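Succinylglutamatedesuccinylase/aspartoacylase (Rhodobacter sphaeroides 2.4.1, PDB 3CDX) probably hydrolyses carbon-nitrogen bonds in linear amides, or ester bonds, as a metal-dependent enzyme of the succinylglutamate desuccinylase/aspartoacylase family. Local coordinates at residues A[59-70]-A[94-105]; A[268-278]-A[325-336]. All coordinates share one frame; numbering follows the deposited sequence.

From the N terminus, the chain first closes interaction 1, where the turn after strand 55-60 meets residues 94-105; between them run the rest of helix 68-79 and strand 87-92. Interaction 2 opens only later and returns residues 325-336 to 268-278 across 46 intervening residues, which include strands but no helix. The two loops follow in series, neither nesting nor crossing. The first ties the metal-binding turn to helix 97-102 in the catalytic domain; the second joins strands of the C-terminal part. Within one chain their nearest atoms are about 11 Å apart, yet Leu277 packs on Gln70 of a neighbouring subunit, and Arg326 NE makes a modest hydrogen bond to Gln101 O of that neighbour.

Interaction 1. Residues A[59-70]-A[94-105]; sequences TGGVHGDEYEGQ and AVNMPAIQSDTR. With CA (calcium ion), chain G.
Tyr67 reaches Asp103 through a short hydrogen bond, OH to OD1 at 2.6 Å, taken by the carboxylate lone pair on the side of the other oxygen; ring and carboxylate planes stand 50° apart. Gly219 O lies within reach as a competing acceptor for the one proton. Asn96, its CG turned anti to the backbone N (chi1 -162°), brings ND2 to Val62 O at 3.1 Å, with the acceptor in the amide plane. Backbone bonds from Val95 N to Gly60 O and from Asn96 N to Gly61 O secure the chain as it leaves strand 55-60.

Beside the metal, the Arg105 guanidinium stacks over one face of the His63 ring, centres 3.9 Å and planes 29° apart, while its extended chain sets CG over the ring in a CH-pi contact. A water accepts from Arg105 NH1 and lies within bonding distance of Asp65 OD1 and Glu66 OE2; Asp65 OD2 is hydrogen-bonded to His153.

The two backbones come closest at Gly64, whose CA is 3.6 Å from Ile100 CA and makes a CA-H...O contact with Ala99 O. Gln70 lays its amide against Ile100 and gives NE2 to Gly64 O and Glu66 O, and a water joins Gly64 O to Ile100 O.

Glu66 binds the calcium ion through both carboxylate oxygens, His149 adds a ligand, and His63 and Glu66 are spaced as in the HxxE motif of zinc carboxypeptidase relatives. With ND1 on the metal at 2.4 Å, NE2 held by Asp113, which also salt-bridges Arg105 NE, and one face under Arg105, the His63 ring would be restrained from rotating.

Interaction 2. Residues A[268-278]-A[325-336]; sequences AYVMAPRTGLF and GRVTRGDAVAVV
An antiparallel strand pair interrupted by a beta bulge joins 268-278 to 325-336: the register slips by one residue between Val270 and Met271, where the partner chain turns a corner at Val333. Strands 269-271 and 334-336 run at 159°, and beyond the corner strand 276-278 pairs antiparallel with 326-327 as part of another sheet.

At the bulge Val333 N bonds to Val270 O at 2.7 Å, and Ala272 N to Asp331 O at 2.8 Å. Just before the corner a type II turn from Thr328 to Asp331 is closed by Asp331 N to Thr328 O; Gly330 N crosses to Ala272 O. Asp331 OD2 accepts from Thr328 N, and its OD1 bonds Ser36 of a neighbouring subunit. Thr275, with OG1 beside its own backbone N (chi1 -63°), accepts from Arg329 N at 2.9 Å, while its CG2 lies over one face of the Arg326 guanidinium, whose NE bonds Gln101 O of a different subunit.

Tyr269, Met271, Ala332 and Val335 share one face. Val335 CG1 lies over the face of the Tyr269 ring, 4.1 Å from its centroid, and Ala332 CB touches Met271 SD. At the corner Val333 CB packs over the Phe278 ring, 3.9 Å from its centroid, and Val327 CG1 meets Phe278 CB.

At the outer end Arg274 and Arg329 run side by side; both form salt bridges with Asp302 of another subunit and both donate from NH1 to one shared water, each at 3.1 Å.

Interaction 1. Residues A[59-70]-A[94-105]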
loop_
_atom_site.group_PDB
_atom_site.type_symbol
_atom_site.label_atom_id
_atom_site.label_comp_id
_atom_site.label_asym_id
_atom_site.label_seq_id
_atom_site.Cartn_x
_atom_site.Cartn_y
_atom_site.Cartn_z
ATOM N N THR A 59 -10.648 22.169 -22.158
ATOM C CA THR A 59 -10.343 21.391 -20.961
ATOM C C THR A 59 -9.009 20.702 -21.115
ATOM O O THR A 59 -8.665 20.259 -22.216
ATOM C CB THR A 59 -11.467 20.337 -20.601
ATOM O OG1 THR A 59 -11.760 19.501 -21.739
ATOM C CG2 THR A 59 -12.733 21.057 -20.140
ATOM N N GLY A 60 -8.248 20.642 -20.019
ATOM C CA GLY A 60 -7.009 19.890 -19.961
ATOM C C GLY A 60 -6.888 19.139 -18.638
ATOM O O GLY A 60 -7.627 19.417 -17.693
ATOM N N GLY A 61 -5.985 18.165 -18.586
ATOM C CA GLY A 61 -5.649 17.489 -17.326
ATOM C C GLY A 61 -6.780 16.623 -16.804
ATOM O O GLY A 61 -6.878 16.372 -15.609
ATOM N N VAL A 62 -7.627 16.133 -17.716
ATOM C CA VAL A 62 -8.637 15.147 -17.348
ATOM C C VAL A 62 -7.923 13.902 -16.834
ATOM O O VAL A 62 -8.404 13.237 -15.921
ATOM C CB VAL A 62 -9.582 14.863 -18.543
ATOM C CG1 VAL A 62 -10.307 13.506 -18.410
ATOM C CG2 VAL A 62 -10.593 16.038 -18.677
ATOM N N HIS A 63 -6.763 13.610 -17.439
ATOM C CA HIS A 63 -5.799 12.654 -16.920
ATOM C C HIS A 63 -4.603 13.424 -16.391
ATOM O O HIS A 63 -4.117 14.352 -17.036
ATOM C CB HIS A 63 -5.397 11.635 -18.002
ATOM C CG HIS A 63 -6.504 10.679 -18.352
ATOM N ND1 HIS A 63 -6.831 10.354 -19.649
ATOM C CD2 HIS A 63 -7.379 10.000 -17.567
ATOM C CE1 HIS A 63 -7.861 9.520 -19.658
ATOM N NE2 HIS A 63 -8.206 9.278 -18.405
ATOM N N GLY A 64 -4.172 13.086 -15.186
ATOM C CA GLY A 64 -3.164 13.883 -14.505
ATOM C C GLY A 64 -1.805 13.911 -15.192
ATOM O O GLY A 64 -1.049 14.890 -15.027
ATOM N N ASP A 65 -1.502 12.857 -15.950
ATOM C CA ASP A 65 -0.199 12.707 -16.628
ATOM C C ASP A 65 -0.198 13.175 -18.098
ATOM O O ASP A 65 0.700 12.860 -18.860
ATOM C CB ASP A 65 0.309 11.249 -16.539
ATOM C CG ASP A 65 -0.636 10.235 -17.196
ATOM O OD1 ASP A 65 -1.810 10.539 -17.495
ATOM O OD2 ASP A 65 -0.203 9.090 -17.380
ATOM N N GLU A 66 -1.230 13.895 -18.504
ATOM C CA GLU A 66 -1.275 14.375 -19.877
ATOM C C GLU A 66 -1.125 15.877 -19.822
ATOM O O GLU A 66 -2.070 16.558 -19.504
ATOM C CB GLU A 66 -2.561 13.921 -20.524
ATOM C CG GLU A 66 -2.596 12.435 -20.578
ATOM C CD GLU A 66 -3.891 11.871 -21.061
ATOM O OE1 GLU A 66 -4.740 12.656 -21.571
ATOM O OE2 GLU A 66 -4.052 10.634 -20.892
ATOM N N TYR A 67 0.096 16.348 -20.120
ATOM C CA TYR A 67 0.587 17.701 -19.775
ATOM C C TYR A 67 0.263 18.817 -20.748
ATOM O O TYR A 67 0.089 19.979 -20.332
ATOM C CB TYR A 67 2.113 17.682 -19.615
ATOM C CG TYR A 67 2.614 16.550 -18.749
ATOM C CD1 TYR A 67 2.188 16.407 -17.405
ATOM C CD2 TYR A 67 3.527 15.628 -19.262
ATOM C CE1 TYR A 67 2.671 15.346 -16.617
ATOM C CE2 TYR A 67 3.989 14.555 -18.511
ATOM C CZ TYR A 67 3.584 14.420 -17.193
ATOM O OH TYR A 67 4.078 13.311 -16.504
ATOM N N GLU A 68 0.195 18.480 -22.045
ATOM C CA GLU A 68 0.175 19.540 -23.065
ATOM C C GLU A 68 -1.050 20.461 -22.963
ATOM O O GLU A 68 -0.925 21.692 -23.087
ATOM C CB GLU A 68 0.374 18.939 -24.473
ATOM C CG GLU A 68 1.830 18.588 -24.765
ATOM C CD GLU A 68 2.385 17.382 -23.974
ATOM O OE1 GLU A 68 1.718 16.781 -23.097
ATOM O OE2 GLU A 68 3.550 17.042 -24.234
ATOM N N GLY A 69 -2.227 19.880 -22.673
ATOM C CA GLY A 69 -3.429 20.706 -22.401
ATOM C C GLY A 69 -3.309 21.565 -21.147
ATOM O O GLY A 69 -3.775 22.701 -21.111
ATOM N N GLN A 70 -2.691 21.020 -20.096
ATOM C CA GLN A 70 -2.504 21.801 -18.857
ATOM C C GLN A 70 -1.661 23.068 -19.113
ATOM O O GLN A 70 -1.974 24.108 -18.581
ATOM C CB GLN A 70 -1.805 20.954 -17.777
ATOM C CG GLN A 70 -2.586 19.669 -17.351
ATOM C CD GLN A 70 -1.790 18.884 -16.328
ATOM O OE1 GLN A 70 -1.192 19.484 -15.427
ATOM N NE2 GLN A 70 -1.730 17.531 -16.486
ATOM N N ALA A 94 -6.754 22.167 -15.790
ATOM C CA ALA A 94 -6.282 21.139 -14.865
ATOM C C ALA A 94 -7.457 20.521 -14.122
ATOM O O ALA A 94 -7.675 20.801 -12.971
ATOM C CB ALA A 94 -5.254 21.752 -13.900
ATOM N N VAL A 95 -8.226 19.683 -14.818
ATOM C CA VAL A 95 -9.517 19.242 -14.311
ATOM C C VAL A 95 -9.342 18.259 -13.116
ATOM O O VAL A 95 -9.928 18.458 -12.064
ATOM C CB VAL A 95 -10.319 18.548 -15.425
ATOM C CG1 VAL A 95 -11.577 17.829 -14.847
ATOM C CG2 VAL A 95 -10.759 19.561 -16.493
ATOM N N ASN A 96 -8.535 17.219 -13.300
ATOM C CA ASN A 96 -8.384 16.146 -12.319
ATOM C C ASN A 96 -7.204 16.450 -11.416
ATOM O O ASN A 96 -6.142 15.799 -11.491
ATOM C CB ASN A 96 -8.189 14.835 -13.095
ATOM C CG ASN A 96 -8.443 13.587 -12.254
ATOM O OD1 ASN A 96 -8.615 13.658 -11.027
ATOM N ND2 ASN A 96 -8.442 12.425 -12.921
ATOM N N MET A 97 -7.368 17.466 -10.577
ATOM C CA MET A 97 -6.269 17.951 -9.727
ATOM C C MET A 97 -5.550 16.889 -8.889
ATOM O O MET A 97 -4.320 16.861 -8.860
ATOM C CB MET A 97 -6.739 19.093 -8.826
ATOM C CG MET A 97 -6.597 20.488 -9.511
ATOM S SD MET A 97 -4.891 20.899 -10.059
ATOM C CE MET A 97 -3.864 20.615 -8.704
ATOM N N PRO A 98 -6.309 15.981 -8.225
ATOM C CA PRO A 98 -5.550 14.941 -7.473
ATOM C C PRO A 98 -4.647 14.055 -8.338
ATOM O O PRO A 98 -3.542 13.671 -7.907
ATOM C CB PRO A 98 -6.656 14.119 -6.773
ATOM C CG PRO A 98 -7.914 15.071 -6.762
ATOM C CD PRO A 98 -7.783 15.846 -8.060
ATOM N N ALA A 99 -5.094 13.710 -9.542
ATOM C CA ALA A 99 -4.278 12.860 -10.427
ATOM C C ALA A 99 -3.122 13.654 -11.020
ATOM O O ALA A 99 -2.063 13.097 -11.357
ATOM C CB ALA A 99 -5.148 12.255 -11.548
ATOM N N ILE A 100 -3.349 14.958 -11.185
ATOM C CA ILE A 100 -2.307 15.884 -11.628
ATOM C C ILE A 100 -1.168 15.888 -10.582
ATOM O O ILE A 100 0.020 15.739 -10.921
ATOM C CB ILE A 100 -2.914 17.287 -11.875
ATOM C CG1 ILE A 100 -3.744 17.253 -13.156
ATOM C CG2 ILE A 100 -1.819 18.397 -11.973
ATOM C CD1 ILE A 100 -4.476 18.566 -13.466
ATOM N N GLN A 101 -1.558 15.986 -9.312
ATOM C CA GLN A 101 -0.592 15.996 -8.207
ATOM C C GLN A 101 0.196 14.715 -8.161
ATOM O O GLN A 101 1.420 14.744 -7.988
ATOM C CB GLN A 101 -1.294 16.295 -6.879
ATOM C CG GLN A 101 -1.784 17.741 -6.894
ATOM C CD GLN A 101 -2.578 18.175 -5.673
ATOM O OE1 GLN A 101 -2.250 19.196 -5.062
ATOM N NE2 GLN A 101 -3.650 17.430 -5.334
ATOM N N SER A 102 -0.491 13.584 -8.350
ATOM C CA SER A 102 0.191 12.279 -8.341
ATOM C C SER A 102 0.852 11.940 -9.697
ATOM O O SER A 102 1.570 10.912 -9.840
ATOM C CB SER A 102 -0.773 11.180 -7.921
ATOM O OG SER A 102 -1.781 11.087 -8.886
ATOM N N ASP A 103 0.633 12.791 -10.699
ATOM C CA ASP A 103 1.176 12.528 -12.043
ATOM C C ASP A 103 0.691 11.192 -12.582
ATOM O O ASP A 103 1.452 10.428 -13.169
ATOM C CB ASP A 103 2.721 12.663 -12.113
ATOM C CG ASP A 103 3.267 12.718 -13.574
ATOM O OD1 ASP A 103 2.476 12.870 -14.522
ATOM O OD2 ASP A 103 4.502 12.660 -13.786
ATOM N N THR A 104 -0.593 10.893 -12.398
ATOM C CA THR A 104 -1.100 9.608 -12.865
ATOM C C THR A 104 -2.333 9.782 -13.737
ATOM O O THR A 104 -3.006 10.796 -13.668
ATOM C CB THR A 104 -1.438 8.613 -11.674
ATOM O OG1 THR A 104 -2.374 9.236 -10.797
ATOM C CG2 THR A 104 -0.192 8.265 -10.873
ATOM N N ARG A 105 -2.622 8.751 -14.533
ATOM C CA ARG A 105 -3.859 8.640 -15.302
ATOM C C ARG A 105 -5.052 8.426 -14.380
ATOM O O ARG A 105 -6.065 9.136 -14.524
ATOM C CB ARG A 105 -3.760 7.467 -16.267
ATOM C CG ARG A 105 -4.906 7.419 -17.258
ATOM C CD ARG A 105 -4.760 6.184 -18.146
ATOM N NE ARG A 105 -5.917 6.013 -19.020
ATOM C CZ ARG A 105 -6.042 6.588 -20.209
ATOM N NH1 ARG A 105 -5.086 7.387 -20.673
ATOM N NH2 ARG A 105 -7.126 6.377 -20.929
HETATM CA CA CA G . -6.231 10.987 -21.859
HETATM O O HOH W 1 1.025 15.852 -13.378
HETATM O O HOH W 2 -2.874 8.928 -19.346
HETATM O O HOH W 3 -0.274 7.263 -15.355
#

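Interaction 2. Residues A[268-278]-A[325-336]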
loop_
_atom_site.group_PDB
_atom_site.type_symbol
_atom_site.label_atom_id
_atom_site.label_comp_id
_atom_site.label_asym_id
_atom_site.label_seq_id
_atom_site.Cartn_x
_atom_site.Cartn_y
_atom_site.Cartn_z
ATOM N N ALA A 268 -5.534 -2.618 -37.603
ATOM C CA ALA A 268 -4.790 -1.367 -37.250
ATOM C C ALA A 268 -3.989 -1.420 -35.931
ATOM O O ALA A 268 -3.060 -0.664 -35.752
ATOM C CB ALA A 268 -5.741 -0.171 -37.226
ATOM N N TYR A 269 -4.357 -2.317 -35.026
ATOM C CA TYR A 269 -3.709 -2.480 -33.721
ATOM C C TYR A 269 -2.723 -3.642 -33.716
ATOM O O TYR A 269 -3.092 -4.796 -34.035
ATOM C CB TYR A 269 -4.778 -2.749 -32.657
ATOM C CG TYR A 269 -5.766 -1.621 -32.546
ATOM C CD1 TYR A 269 -5.654 -0.681 -31.526
ATOM C CD2 TYR A 269 -6.797 -1.475 -33.471
ATOM C CE1 TYR A 269 -6.547 0.369 -31.420
ATOM C CE2 TYR A 269 -7.711 -0.414 -33.373
ATOM C CZ TYR A 269 -7.570 0.493 -32.343
ATOM O OH TYR A 269 -8.431 1.553 -32.230
ATOM N N VAL A 270 -1.475 -3.361 -33.360
ATOM C CA VAL A 270 -0.528 -4.423 -33.106
ATOM C C VAL A 270 -0.605 -4.731 -31.638
ATOM O O VAL A 270 -0.285 -3.892 -30.797
ATOM C CB VAL A 270 0.918 -4.050 -33.486
ATOM C CG1 VAL A 270 1.837 -5.291 -33.365
ATOM C CG2 VAL A 270 0.931 -3.434 -34.865
ATOM N N MET A 271 -1.018 -5.949 -31.335
ATOM C CA MET A 271 -1.243 -6.363 -29.966
ATOM C C MET A 271 -0.110 -7.268 -29.451
ATOM O O MET A 271 0.423 -8.099 -30.185
ATOM C CB MET A 271 -2.591 -7.076 -29.891
ATOM C CG MET A 271 -3.780 -6.225 -30.428
ATOM S SD MET A 271 -4.238 -4.764 -29.487
ATOM C CE MET A 271 -4.785 -5.466 -27.938
ATOM N N ALA A 272 0.272 -7.083 -28.190
ATOM C CA ALA A 272 1.198 -8.011 -27.524
ATOM C C ALA A 272 0.495 -9.319 -27.067
ATOM O O ALA A 272 -0.413 -9.267 -26.216
ATOM C CB ALA A 272 1.864 -7.322 -26.316
ATOM N N PRO A 273 0.907 -10.486 -27.614
ATOM C CA PRO A 273 0.276 -11.728 -27.142
ATOM C C PRO A 273 0.894 -12.249 -25.862
ATOM O O PRO A 273 0.334 -13.131 -25.206
ATOM C CB PRO A 273 0.540 -12.716 -28.292
ATOM C CG PRO A 273 1.380 -11.957 -29.324
ATOM C CD PRO A 273 1.886 -10.744 -28.684
ATOM N N ARG A 274 2.075 -11.741 -25.531
ATOM C CA ARG A 274 2.753 -12.173 -24.331
ATOM C C ARG A 274 3.290 -10.962 -23.585
ATOM O O ARG A 274 3.571 -9.916 -24.177
ATOM C CB ARG A 274 3.885 -13.177 -24.633
ATOM C CG ARG A 274 3.475 -14.538 -25.247
ATOM C CD ARG A 274 2.710 -15.496 -24.288
ATOM N NE ARG A 274 2.174 -16.639 -25.032
ATOM C CZ ARG A 274 1.134 -17.403 -24.673
ATOM N NH1 ARG A 274 0.457 -17.182 -23.551
ATOM N NH2 ARG A 274 0.760 -18.407 -25.465
ATOM N N THR A 275 3.394 -11.106 -22.272
ATOM C CA THR A 275 4.134 -10.144 -21.454
ATOM C C THR A 275 5.653 -10.261 -21.689
ATOM O O THR A 275 6.224 -11.350 -21.648
ATOM C CB THR A 275 3.737 -10.313 -19.992
ATOM O OG1 THR A 275 2.341 -10.007 -19.881
ATOM C CG2 THR A 275 4.547 -9.356 -19.062
ATOM N N GLY A 276 6.301 -9.151 -22.005
ATOM C CA GLY A 276 7.748 -9.148 -22.060
ATOM C C GLY A 276 8.279 -7.785 -22.442
ATOM O O GLY A 276 7.568 -6.801 -22.334
ATOM N N LEU A 277 9.520 -7.746 -22.911
ATOM C CA LEU A 277 10.216 -6.508 -23.237
ATOM C C LEU A 277 10.104 -6.247 -24.743
ATOM O O LEU A 277 10.763 -6.904 -25.576
ATOM C CB LEU A 277 11.689 -6.581 -22.760
ATOM C CG LEU A 277 12.665 -5.439 -23.156
ATOM C CD1 LEU A 277 12.036 -4.061 -23.069
ATOM C CD2 LEU A 277 13.949 -5.473 -22.309
ATOM N N PHE A 278 9.265 -5.283 -25.079
ATOM C CA PHE A 278 9.013 -4.979 -26.468
ATOM C C PHE A 278 9.947 -3.945 -27.076
ATOM O O PHE A 278 10.002 -2.800 -26.629
ATOM C CB PHE A 278 7.556 -4.584 -26.699
ATOM C CG PHE A 278 7.267 -4.193 -28.121
ATOM C CD1 PHE A 278 7.104 -5.172 -29.094
ATOM C CD2 PHE A 278 7.190 -2.848 -28.486
ATOM C CE1 PHE A 278 6.864 -4.820 -30.436
ATOM C CE2 PHE A 278 6.942 -2.475 -29.815
ATOM C CZ PHE A 278 6.784 -3.469 -30.791
ATOM N N GLY A 325 8.756 -0.053 -21.898
ATOM C CA GLY A 325 9.517 -1.190 -22.407
ATOM C C GLY A 325 8.861 -2.522 -22.086
ATOM O O GLY A 325 8.672 -3.372 -22.968
ATOM N N ARG A 326 8.526 -2.740 -20.819
ATOM C CA ARG A 326 7.915 -3.990 -20.461
ATOM C C ARG A 326 6.411 -3.898 -20.746
ATOM O O ARG A 326 5.704 -3.108 -20.124
ATOM C CB ARG A 326 8.231 -4.345 -19.009
ATOM C CG ARG A 326 7.557 -5.662 -18.530
ATOM C CD ARG A 326 8.184 -6.117 -17.217
ATOM N NE ARG A 326 7.525 -7.257 -16.594
ATOM C CZ ARG A 326 7.626 -8.522 -17.014
ATOM N NH1 ARG A 326 8.343 -8.833 -18.110
ATOM N NH2 ARG A 326 7.001 -9.490 -16.342
ATOM N N VAL A 327 5.934 -4.677 -21.717
ATOM C CA VAL A 327 4.530 -4.628 -22.116
ATOM C C VAL A 327 3.805 -5.818 -21.516
ATOM O O VAL A 327 4.421 -6.836 -21.226
ATOM C CB VAL A 327 4.336 -4.655 -23.684
ATOM C CG1 VAL A 327 4.940 -3.366 -24.354
ATOM C CG2 VAL A 327 4.928 -5.931 -24.291
ATOM N N THR A 328 2.495 -5.682 -21.335
ATOM C CA THR A 328 1.695 -6.733 -20.762
ATOM C C THR A 328 0.879 -7.371 -21.886
ATOM O O THR A 328 0.375 -6.662 -22.750
ATOM C CB THR A 328 0.778 -6.187 -19.631
ATOM O OG1 THR A 328 1.583 -5.571 -18.625
ATOM C CG2 THR A 328 -0.003 -7.319 -18.942
ATOM N N ARG A 329 0.769 -8.704 -21.870
ATOM C CA ARG A 329 -0.178 -9.439 -22.736
ATOM C C ARG A 329 -1.500 -8.677 -22.846
ATOM O O ARG A 329 -2.070 -8.278 -21.826
ATOM C CB ARG A 329 -0.465 -10.840 -22.159
ATOM C CG ARG A 329 -1.494 -11.655 -22.971
ATOM C CD ARG A 329 -1.887 -12.953 -22.256
ATOM N NE ARG A 329 -2.894 -13.715 -23.010
ATOM C CZ ARG A 329 -3.104 -15.029 -22.890
ATOM N NH1 ARG A 329 -2.366 -15.784 -22.072
ATOM N NH2 ARG A 329 -4.039 -15.596 -23.627
ATOM N N GLY A 330 -1.981 -8.475 -24.065
ATOM C CA GLY A 330 -3.175 -7.662 -24.278
ATOM C C GLY A 330 -3.027 -6.159 -24.517
ATOM O O GLY A 330 -4.013 -5.499 -24.779
ATOM N N ASP A 331 -1.816 -5.598 -24.404
ATOM C CA ASP A 331 -1.576 -4.167 -24.678
ATOM C C ASP A 331 -1.410 -4.021 -26.166
ATOM O O ASP A 331 -0.889 -4.916 -26.836
ATOM C CB ASP A 331 -0.252 -3.670 -24.064
ATOM C CG ASP A 331 -0.275 -3.559 -22.527
ATOM O OD1 ASP A 331 -1.355 -3.567 -21.893
ATOM O OD2 ASP A 331 0.830 -3.448 -21.951
ATOM N N ALA A 332 -1.802 -2.872 -26.699
ATOM C CA ALA A 332 -1.409 -2.549 -28.074
ATOM C C ALA A 332 0.002 -1.958 -28.005
ATOM O O ALA A 332 0.311 -1.193 -27.085
ATOM C CB ALA A 332 -2.385 -1.556 -28.687
ATOM N N VAL A 333 0.858 -2.294 -28.961
ATOM C CA VAL A 333 2.203 -1.700 -29.009
ATOM C C VAL A 333 2.331 -0.683 -30.167
ATOM O O VAL A 333 3.333 0.039 -30.296
ATOM C CB VAL A 333 3.293 -2.793 -29.016
ATOM C CG1 VAL A 333 3.251 -3.569 -27.686
ATOM C CG2 VAL A 333 3.140 -3.753 -30.197
ATOM N N ALA A 334 1.275 -0.629 -30.981
ATOM C CA ALA A 334 1.141 0.286 -32.111
ATOM C C ALA A 334 -0.301 0.285 -32.573
ATOM O O ALA A 334 -0.991 -0.734 -32.523
ATOM C CB ALA A 334 2.073 -0.090 -33.293
ATOM N N VAL A 335 -0.737 1.456 -33.009
ATOM C CA VAL A 335 -1.999 1.666 -33.682
ATOM C C VAL A 335 -1.630 2.472 -34.924
ATOM O O VAL A 335 -1.001 3.544 -34.829
ATOM C CB VAL A 335 -2.977 2.468 -32.827
ATOM C CG1 VAL A 335 -4.339 2.610 -33.566
ATOM C CG2 VAL A 335 -3.154 1.817 -31.453
ATOM N N VAL A 336 -2.015 1.926 -36.076
ATOM C CA VAL A 336 -1.717 2.533 -37.393
ATOM C C VAL A 336 -2.946 3.286 -37.935
ATOM O O VAL A 336 -4.088 2.766 -37.894
ATOM C CB VAL A 336 -1.229 1.424 -38.371
ATOM C CG1 VAL A 336 -0.896 1.967 -39.774
ATOM C CG2 VAL A 336 -0.022 0.708 -37.747
HETATM O O HOH W 4 0.549 -15.382 -21.047
HETATM O O HOH W 5 8.127 -11.706 -19.822
#